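Local coordinates for protein trichosurin (Trichosurus vulpecula, PDB 2RA6) that probably binds and carries small hydrophobic molecules in milk whey, and here holds 4-ethylphenol inside its lipocalin beta-barrel, at residues Glu57-Phe65 with Pro75-Thr83; Pro106-Phe114 with Val125-Leu135. The protein carries 1 engineered substitution. All coordinates share one frame; numbering follows the deposited sequence.

Contact 1: Glu57-Phe65 with Pro75-Thr83; sequences ESGNLNGFF and PLYLTAFKT. With ETY (4-ethylphenol), chain P.
L61 and A80 form an antiparallel hydrogen-bonded pair: L61 N donates to A80 O at 2.8 Å, and A80 N answers to L61 O. The same reciprocal pair of N-H...O bonds recurs at G63 with L78 and F65 with L76. On the pocket side L61, A80, G63 and F65 lie close round the 4-ethylphenol. L61 CB lies 3.7 Å from ligand C6, while the small A80 leaves room for the phenol ring, its CB 3.8 Å from C2. G63 suits its place because a beta carbon there would run into the ligand ring. F65, CG anti to its carbonyl carbon (chi1 -56°), turns a ring edge to the ethyl tail, CZ 3.8 Å from C8. The phenol O1 sits by G63 N and L61 O, though its exact position is less certain.

The other face is more open to solvent, and polar groups serve there. T79 OG1 donates to N62 OD1 at 2.8 Å, while N62 ND2 reaches the anti lone pair of E57 OE2, so both ends of the amide are held. F64 CD1 sits over one face of the Y77 ring, 3.4 Å from Y77 CE2, the planes 15° apart but slid until the rings barely overlap. Near the type I' turn E57-N60, exposed K82 sends NZ to S58 O at 2.8 Å, and its N binds N60 OD1. This is an antiparallel hairpin of a lipocalin barrel wall.

Contact 2: Pro106-Phe114 with Val125-Leu135; sequences PNEYAKFIF and VANLFGRTPNL. With ETY (4-ethylphenol), chain P.
F114 N donates to V125 O at 2.7 Å, the shortest bond between these strands, and V125 N returns one to F114 O. F112 with N127 and A110 with F129 are likewise joined by two backbone hydrogen bonds. From the pocket face three phenylalanines enclose the ethyl group of 4-ethylphenol; flat apolar rings can offer it a face or an edge without polar atoms. With chi1 at -79°, the F112 side chain swings beside its own backbone N, which lays the ring flat under ligand C7, 3.5 Å above the ring's centre. F114 brings its edge, CZ 3.5 Å from C7, and F129 brings CZ to 3.4 Å from C8. The F112 and F129 rings meet obliquely, planes 49° apart. Replacing F112 with an alanine would take away the flat platform, and is likely to leave the ethyl group and F129 CE2 facing a gap. On the opposite face I113 CD1 presses on A126 CB at 3.4 Å, a tight fit that a small alanine permits. Where the strands end, R131 NE makes only a weak bond to N107 O; its NH1 is held by H27 O. Strands 96-102 and 29-35 flank the hairpin, and F143 of helix 137-148 packs on K111, A126 and L128.

How the contacts relate
Contacts 1 and 2 are two hairpins of one antiparallel sheet, closed in series along the chain, with centres about 16 Å apart. They meet through packing of L61 CD1 on F112 CE1, 3.8 Å apart, and through the ligand that both touch. The division of labour follows the molecule: the backbone of contact 1 lies next to the phenol oxygen, whose exact position is less sure, whereas the aromatic rings of contact 2 hold the ethyl tail. Together they supply all ten residues of the 4-ethylphenol pocket. The zinc sites lie outside this pocket: a zinc lies about 7 Å from the R131 side chain, and a zinc about 11 Å from that of F64, nearest atoms in each case.

Contact 1: Glu57-Phe65 with Pro75-Thr83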
loop_
_atom_site.group_PDB
_atom_site.type_symbol
_atom_site.label_atom_id
_atom_site.label_comp_id
_atom_site.label_asym_id
_atom_site.label_seq_id
_atom_site.Cartn_x
_atom_site.Cartn_y
_atom_site.Cartn_z
ATOM N N GLU B 57 1.673 21.888 6.225
ATOM C CA GLU B 57 1.020 23.079 5.695
ATOM C C GLU B 57 -0.242 22.696 4.931
ATOM O O GLU B 57 -0.191 21.904 3.991
ATOM C CB GLU B 57 1.961 23.843 4.760
ATOM C CG GLU B 57 1.297 25.032 4.073
ATOM C CD GLU B 57 2.136 25.621 2.955
ATOM O OE1 GLU B 57 1.654 26.558 2.283
ATOM O OE2 GLU B 57 3.273 25.150 2.746
ATOM N N SER B 58 -1.373 23.265 5.335
ATOM C CA SER B 58 -2.646 22.975 4.681
ATOM C C SER B 58 -2.898 21.470 4.649
ATOM O O SER B 58 -3.458 20.944 3.687
ATOM C CB SER B 58 -2.641 23.525 3.252
ATOM O OG SER B 58 -2.425 24.926 3.244
ATOM N N GLY B 59 -2.474 20.782 5.704
ATOM C CA GLY B 59 -2.667 19.347 5.771
ATOM C C GLY B 59 -1.657 18.553 4.963
ATOM O O GLY B 59 -1.624 17.325 5.047
ATOM N N ASN B 60 -0.831 19.240 4.178
ATOM C CA ASN B 60 0.173 18.564 3.360
ATOM C C ASN B 60 1.492 18.464 4.121
ATOM O O ASN B 60 1.754 19.251 5.029
ATOM C CB ASN B 60 0.400 19.319 2.046
ATOM C CG ASN B 60 -0.885 19.554 1.273
ATOM O OD1 ASN B 60 -1.692 18.644 1.094
ATOM N ND2 ASN B 60 -1.073 20.780 0.800
ATOM N N LEU B 61 2.322 17.492 3.755
ATOM C CA LEU B 61 3.607 17.317 4.421
ATOM C C LEU B 61 4.756 17.799 3.550
ATOM O O LEU B 61 5.036 17.216 2.503
ATOM C CB LEU B 61 3.823 15.841 4.769
ATOM C CG LEU B 61 2.733 15.165 5.604
ATOM C CD1 LEU B 61 3.152 13.739 5.922
ATOM C CD2 LEU B 61 2.507 15.952 6.893
ATOM N N ASN B 62 5.417 18.870 3.975
ATOM C CA ASN B 62 6.549 19.391 3.226
ATOM C C ASN B 62 7.818 18.816 3.842
ATOM O O ASN B 62 8.205 19.181 4.953
ATOM C CB ASN B 62 6.583 20.920 3.283
ATOM C CG ASN B 62 5.383 21.553 2.603
ATOM O OD1 ASN B 62 4.961 21.116 1.530
ATOM N ND2 ASN B 62 4.836 22.595 3.215
ATOM N N GLY B 63 8.458 17.907 3.117
ATOM C CA GLY B 63 9.661 17.291 3.627
ATOM C C GLY B 63 10.943 17.818 3.020
ATOM O O GLY B 63 11.009 18.131 1.830
ATOM N N PHE B 64 11.960 17.938 3.862
ATOM C CA PHE B 64 13.272 18.382 3.437
ATOM C C PHE B 64 14.212 17.221 3.743
ATOM O O PHE B 64 14.353 16.817 4.898
ATOM C CB PHE B 64 13.683 19.654 4.198
ATOM C CG PHE B 64 15.149 19.976 4.115
ATOM C CD1 PHE B 64 15.827 19.940 2.898
ATOM C CD2 PHE B 64 15.858 20.316 5.264
ATOM C CE1 PHE B 64 17.189 20.232 2.831
ATOM C CE2 PHE B 64 17.218 20.611 5.209
ATOM C CZ PHE B 64 17.889 20.568 3.989
ATOM N N PHE B 65 14.815 16.677 2.690
ATOM C CA PHE B 65 15.738 15.548 2.779
ATOM C C PHE B 65 17.099 15.919 2.198
ATOM O O PHE B 65 17.249 16.942 1.525
ATOM C CB PHE B 65 15.244 14.352 1.939
ATOM C CG PHE B 65 13.858 13.864 2.270
ATOM C CD1 PHE B 65 12.729 14.549 1.825
ATOM C CD2 PHE B 65 13.683 12.671 2.970
ATOM C CE1 PHE B 65 11.447 14.048 2.071
ATOM C CE2 PHE B 65 12.411 12.168 3.218
ATOM C CZ PHE B 65 11.291 12.858 2.766
ATOM N N PRO B 75 20.310 19.012 -1.253
ATOM C CA PRO B 75 18.962 19.147 -0.703
ATOM C C PRO B 75 17.901 18.570 -1.638
ATOM O O PRO B 75 18.044 18.605 -2.863
ATOM C CB PRO B 75 18.815 20.657 -0.524
ATOM C CG PRO B 75 20.218 21.095 -0.251
ATOM C CD PRO B 75 20.979 20.324 -1.299
ATOM N N LEU B 76 16.844 18.030 -1.041
ATOM C CA LEU B 76 15.732 17.451 -1.780
ATOM C C LEU B 76 14.459 17.858 -1.058
ATOM O O LEU B 76 14.239 17.473 0.092
ATOM C CB LEU B 76 15.845 15.922 -1.814
ATOM C CG LEU B 76 14.680 15.154 -2.450
ATOM C CD1 LEU B 76 14.580 15.506 -3.926
ATOM C CD2 LEU B 76 14.886 13.655 -2.275
ATOM N N TYR B 77 13.630 18.652 -1.728
ATOM C CA TYR B 77 12.375 19.111 -1.146
ATOM C C TYR B 77 11.209 18.435 -1.836
ATOM O O TYR B 77 11.093 18.473 -3.059
ATOM C CB TYR B 77 12.242 20.630 -1.284
ATOM C CG TYR B 77 13.288 21.406 -0.516
ATOM C CD1 TYR B 77 14.532 21.688 -1.080
ATOM C CD2 TYR B 77 13.043 21.830 0.787
ATOM C CE1 TYR B 77 15.511 22.381 -0.363
ATOM C CE2 TYR B 77 14.008 22.520 1.513
ATOM C CZ TYR B 77 15.235 22.789 0.935
ATOM O OH TYR B 77 16.191 23.470 1.654
ATOM N N LEU B 78 10.342 17.812 -1.051
ATOM C CA LEU B 78 9.188 17.130 -1.613
ATOM C C LEU B 78 7.953 17.448 -0.801
ATOM O O LEU B 78 8.047 17.792 0.376
ATOM C CB LEU B 78 9.414 15.622 -1.606
ATOM C CG LEU B 78 10.557 15.115 -2.487
ATOM C CD1 LEU B 78 10.886 13.687 -2.112
ATOM C CD2 LEU B 78 10.165 15.229 -3.956
ATOM N N THR B 79 6.795 17.342 -1.433
ATOM C CA THR B 79 5.546 17.592 -0.742
ATOM C C THR B 79 4.614 16.409 -0.950
ATOM O O THR B 79 4.366 15.989 -2.086
ATOM C CB THR B 79 4.848 18.869 -1.256
ATOM O OG1 THR B 79 5.647 20.016 -0.936
ATOM C CG2 THR B 79 3.476 19.017 -0.611
ATOM N N ALA B 80 4.132 15.856 0.157
ATOM C CA ALA B 80 3.187 14.744 0.128
ATOM C C ALA B 80 1.840 15.390 0.404
ATOM O O ALA B 80 1.611 15.935 1.486
ATOM C CB ALA B 80 3.521 13.728 1.211
ATOM N N PHE B 81 0.953 15.347 -0.581
ATOM C CA PHE B 81 -0.360 15.970 -0.435
ATOM C C PHE B 81 -1.380 15.077 0.254
ATOM O O PHE B 81 -1.414 13.867 0.036
ATOM C CB PHE B 81 -0.882 16.404 -1.805
ATOM C CG PHE B 81 -0.004 17.413 -2.486
ATOM C CD1 PHE B 81 1.120 17.014 -3.203
ATOM C CD2 PHE B 81 -0.287 18.769 -2.384
ATOM C CE1 PHE B 81 1.951 17.953 -3.811
ATOM C CE2 PHE B 81 0.535 19.715 -2.985
ATOM C CZ PHE B 81 1.658 19.308 -3.702
ATOM N N LYS B 82 -2.213 15.680 1.094
ATOM C CA LYS B 82 -3.229 14.926 1.813
ATOM C C LYS B 82 -4.292 14.389 0.861
ATOM O O LYS B 82 -4.494 14.920 -0.234
ATOM C CB LYS B 82 -3.894 15.809 2.873
ATOM C CG LYS B 82 -4.670 16.979 2.295
ATOM C CD LYS B 82 -5.373 17.767 3.387
ATOM C CE LYS B 82 -6.251 18.861 2.798
ATOM N NZ LYS B 82 -5.467 19.841 1.998
ATOM N N THR B 83 -4.958 13.323 1.282
ATOM C CA THR B 83 -6.017 12.713 0.488
ATOM C C THR B 83 -7.284 12.737 1.329
ATOM O O THR B 83 -7.284 13.267 2.440
ATOM C CB THR B 83 -5.694 11.248 0.140
ATOM O OG1 THR B 83 -5.724 10.457 1.333
ATOM C CG2 THR B 83 -4.315 11.144 -0.498
HETATM C C8 ETY P . 8.935 10.380 4.320
HETATM C C7 ETY P . 7.498 10.898 4.209
HETATM C CG ETY P . 7.380 12.211 3.485
HETATM C C3 ETY P . 7.435 12.271 2.068
HETATM C C2 ETY P . 7.323 13.503 1.387
HETATM C C5 ETY P . 7.209 13.429 4.209
HETATM C C6 ETY P . 7.098 14.667 3.536
HETATM C C1 ETY P . 7.156 14.694 2.124
HETATM O O1 ETY P . 7.044 15.888 1.465
#

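Contact 2: Pro106-Phe114 with Val125-Leu135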
loop_
_atom_site.group_PDB
_atom_site.type_symbol
_atom_site.label_atom_id
_atom_site.label_comp_id
_atom_site.label_asym_id
_atom_site.label_seq_id
_atom_site.Cartn_x
_atom_site.Cartn_y
_atom_site.Cartn_z
ATOM N N PRO B 106 3.861 8.909 18.334
ATOM C CA PRO B 106 4.065 10.047 17.429
ATOM C C PRO B 106 5.151 11.056 17.780
ATOM O O PRO B 106 5.698 11.708 16.891
ATOM C CB PRO B 106 2.676 10.683 17.353
ATOM C CG PRO B 106 2.084 10.357 18.686
ATOM C CD PRO B 106 2.489 8.917 18.871
ATOM N N ASN B 107 5.468 11.179 19.065
ATOM C CA ASN B 107 6.494 12.124 19.494
ATOM C C ASN B 107 7.864 11.460 19.566
ATOM O O ASN B 107 8.881 12.134 19.733
ATOM C CB ASN B 107 6.142 12.699 20.868
ATOM C CG ASN B 107 6.952 13.938 21.205
ATOM O OD1 ASN B 107 7.033 14.344 22.365
ATOM N ND2 ASN B 107 7.545 14.555 20.186
ATOM N N GLU B 108 7.885 10.137 19.445
ATOM C CA GLU B 108 9.133 9.387 19.509
ATOM C C GLU B 108 9.622 8.917 18.139
ATOM O O GLU B 108 10.817 8.970 17.855
ATOM C CB GLU B 108 8.981 8.177 20.438
ATOM C CG GLU B 108 8.947 8.515 21.929
ATOM C CD GLU B 108 8.917 7.273 22.810
ATOM O OE1 GLU B 108 9.597 6.282 22.466
ATOM O OE2 GLU B 108 8.230 7.289 23.854
ATOM N N TYR B 109 8.704 8.458 17.295
ATOM C CA TYR B 109 9.082 7.978 15.970
ATOM C C TYR B 109 7.958 8.147 14.966
ATOM O O TYR B 109 6.812 8.387 15.333
ATOM C CB TYR B 109 9.476 6.495 16.032
ATOM C CG TYR B 109 8.312 5.517 16.094
ATOM C CD1 TYR B 109 7.722 5.020 14.926
ATOM C CD2 TYR B 109 7.796 5.090 17.314
ATOM C CE1 TYR B 109 6.653 4.124 14.975
ATOM C CE2 TYR B 109 6.725 4.195 17.374
ATOM C CZ TYR B 109 6.158 3.718 16.205
ATOM O OH TYR B 109 5.089 2.842 16.256
ATOM N N ALA B 110 8.308 8.019 13.692
ATOM C CA ALA B 110 7.339 8.105 12.616
ATOM C C ALA B 110 7.673 7.005 11.622
ATOM O O ALA B 110 8.842 6.780 11.290
ATOM C CB ALA B 110 7.414 9.462 11.931
ATOM N N LYS B 111 6.641 6.305 11.168
ATOM C CA LYS B 111 6.813 5.251 10.181
ATOM C C LYS B 111 6.073 5.686 8.926
ATOM O O LYS B 111 4.902 6.060 8.980
ATOM C CB LYS B 111 6.226 3.941 10.706
ATOM C CG LYS B 111 6.296 2.783 9.729
ATOM C CD LYS B 111 5.629 1.547 10.324
ATOM C CE LYS B 111 5.611 0.392 9.343
ATOM N NZ LYS B 111 4.940 -0.798 9.940
ATOM N N PHE B 112 6.769 5.671 7.799
ATOM C CA PHE B 112 6.146 6.033 6.538
ATOM C C PHE B 112 6.331 4.891 5.562
ATOM O O PHE B 112 7.457 4.461 5.306
ATOM C CB PHE B 112 6.777 7.298 5.957
ATOM C CG PHE B 112 6.288 8.567 6.598
ATOM C CD1 PHE B 112 5.069 9.131 6.224
ATOM C CD2 PHE B 112 7.050 9.201 7.567
ATOM C CE1 PHE B 112 4.618 10.313 6.807
ATOM C CE2 PHE B 112 6.606 10.383 8.154
ATOM C CZ PHE B 112 5.390 10.937 7.772
ATOM N N ILE B 113 5.221 4.392 5.036
ATOM C CA ILE B 113 5.266 3.314 4.059
ATOM C C ILE B 113 4.929 3.917 2.708
ATOM O O ILE B 113 3.887 4.553 2.539
ATOM C CB ILE B 113 4.246 2.203 4.371
ATOM C CG1 ILE B 113 4.487 1.643 5.774
ATOM C CG2 ILE B 113 4.355 1.096 3.322
ATOM C CD1 ILE B 113 5.862 1.044 5.981
ATOM N N PHE B 114 5.834 3.726 1.758
ATOM C CA PHE B 114 5.657 4.223 0.401
ATOM C C PHE B 114 5.329 3.086 -0.538
ATOM O O PHE B 114 6.055 2.096 -0.592
ATOM C CB PHE B 114 6.948 4.856 -0.118
ATOM C CG PHE B 114 7.218 6.220 0.416
ATOM C CD1 PHE B 114 7.055 7.333 -0.395
ATOM C CD2 PHE B 114 7.629 6.400 1.729
ATOM C CE1 PHE B 114 7.295 8.609 0.094
ATOM C CE2 PHE B 114 7.871 7.673 2.225
ATOM C CZ PHE B 114 7.704 8.776 1.407
ATOM N N VAL B 125 8.612 0.810 0.020
ATOM C CA VAL B 125 9.769 1.367 0.699
ATOM C C VAL B 125 9.236 1.819 2.049
ATOM O O VAL B 125 8.298 2.611 2.121
ATOM C CB VAL B 125 10.365 2.590 -0.051
ATOM C CG1 VAL B 125 11.559 3.141 0.717
ATOM C CG2 VAL B 125 10.800 2.183 -1.457
ATOM N N ALA B 126 9.818 1.287 3.113
ATOM C CA ALA B 126 9.402 1.634 4.459
ATOM C C ALA B 126 10.487 2.485 5.098
ATOM O O ALA B 126 11.676 2.188 4.989
ATOM C CB ALA B 126 9.168 0.368 5.274
ATOM N N ASN B 127 10.065 3.553 5.762
ATOM C CA ASN B 127 10.991 4.469 6.406
ATOM C C ASN B 127 10.681 4.580 7.891
ATOM O O ASN B 127 9.524 4.731 8.263
ATOM C CB ASN B 127 10.852 5.871 5.795
ATOM C CG ASN B 127 11.229 5.925 4.323
ATOM O OD1 ASN B 127 12.259 6.492 3.962
ATOM N ND2 ASN B 127 10.394 5.342 3.470
ATOM N N LEU B 128 11.708 4.489 8.730
ATOM C CA LEU B 128 11.529 4.654 10.169
ATOM C C LEU B 128 12.327 5.892 10.570
ATOM O O LEU B 128 13.555 5.933 10.419
ATOM C CB LEU B 128 12.041 3.434 10.937
ATOM C CG LEU B 128 11.858 3.505 12.461
ATOM C CD1 LEU B 128 10.389 3.503 12.835
ATOM C CD2 LEU B 128 12.575 2.312 13.111
ATOM N N PHE B 129 11.617 6.908 11.065
ATOM C CA PHE B 129 12.247 8.158 11.483
ATOM C C PHE B 129 12.256 8.311 12.993
ATOM O O PHE B 129 11.307 7.908 13.672
ATOM C CB PHE B 129 11.501 9.380 10.943
ATOM C CG PHE B 129 11.419 9.459 9.449
ATOM C CD1 PHE B 129 12.322 8.789 8.630
ATOM C CD2 PHE B 129 10.463 10.276 8.867
ATOM C CE1 PHE B 129 12.269 8.942 7.247
ATOM C CE2 PHE B 129 10.400 10.438 7.494
ATOM C CZ PHE B 129 11.309 9.768 6.679
ATOM N N GLY B 130 13.321 8.920 13.499
ATOM C CA GLY B 130 13.443 9.169 14.925
ATOM C C GLY B 130 13.718 10.639 15.180
ATOM O O GLY B 130 14.114 11.372 14.266
ATOM N N ARG B 131 13.486 11.080 16.416
ATOM C CA ARG B 131 13.743 12.472 16.791
ATOM C C ARG B 131 15.239 12.739 16.828
ATOM O O ARG B 131 15.683 13.887 16.699
ATOM C CB ARG B 131 13.151 12.786 18.171
ATOM C CG ARG B 131 11.646 12.933 18.182
ATOM C CD ARG B 131 11.200 13.969 17.172
ATOM N NE ARG B 131 9.793 14.307 17.329
ATOM C CZ ARG B 131 9.137 15.152 16.542
ATOM N NH1 ARG B 131 9.765 15.747 15.535
ATOM N NH2 ARG B 131 7.853 15.408 16.768
ATOM N N THR B 132 16.009 11.669 17.021
ATOM C CA THR B 132 17.460 11.740 17.062
ATOM C C THR B 132 17.996 10.689 16.079
ATOM O O THR B 132 17.215 9.913 15.508
ATOM C CB THR B 132 18.005 11.486 18.495
ATOM O OG1 THR B 132 17.808 10.114 18.855
ATOM C CG2 THR B 132 17.275 12.375 19.509
ATOM N N PRO B 133 19.323 10.636 15.877
ATOM C CA PRO B 133 19.942 9.684 14.946
ATOM C C PRO B 133 19.654 8.198 15.120
ATOM O O PRO B 133 19.848 7.420 14.188
ATOM C CB PRO B 133 21.432 9.985 15.083
ATOM C CG PRO B 133 21.450 11.430 15.440
ATOM C CD PRO B 133 20.355 11.512 16.464
ATOM N N ASN B 134 19.204 7.796 16.301
ATOM C CA ASN B 134 18.934 6.378 16.537
ATOM C C ASN B 134 17.605 6.209 17.264
ATOM O O ASN B 134 17.023 7.180 17.743
ATOM C CB ASN B 134 20.066 5.771 17.376
ATOM C CG ASN B 134 20.307 4.296 17.072
ATOM O OD1 ASN B 134 19.422 3.589 16.581
ATOM N ND2 ASN B 134 21.511 3.822 17.385
ATOM N N LEU B 135 17.126 4.969 17.338
ATOM C CA LEU B 135 15.873 4.654 18.022
ATOM C C LEU B 135 16.059 3.415 18.894
ATOM O O LEU B 135 16.989 2.642 18.683
ATOM C CB LEU B 135 14.751 4.390 17.011
ATOM C CG LEU B 135 14.092 5.626 16.390
ATOM C CD1 LEU B 135 13.215 5.209 15.225
ATOM C CD2 LEU B 135 13.276 6.357 17.444
HETATM C C8 ETY P . 8.935 10.380 4.320
HETATM C C7 ETY P . 7.498 10.898 4.209
HETATM C CG ETY P . 7.380 12.211 3.485
HETATM C C3 ETY P . 7.435 12.271 2.068
HETATM C C2 ETY P . 7.323 13.503 1.387
HETATM C C5 ETY P . 7.209 13.429 4.209
HETATM C C6 ETY P . 7.098 14.667 3.536
HETATM C C1 ETY P . 7.156 14.694 2.124
HETATM O O1 ETY P . 7.044 15.888 1.465
#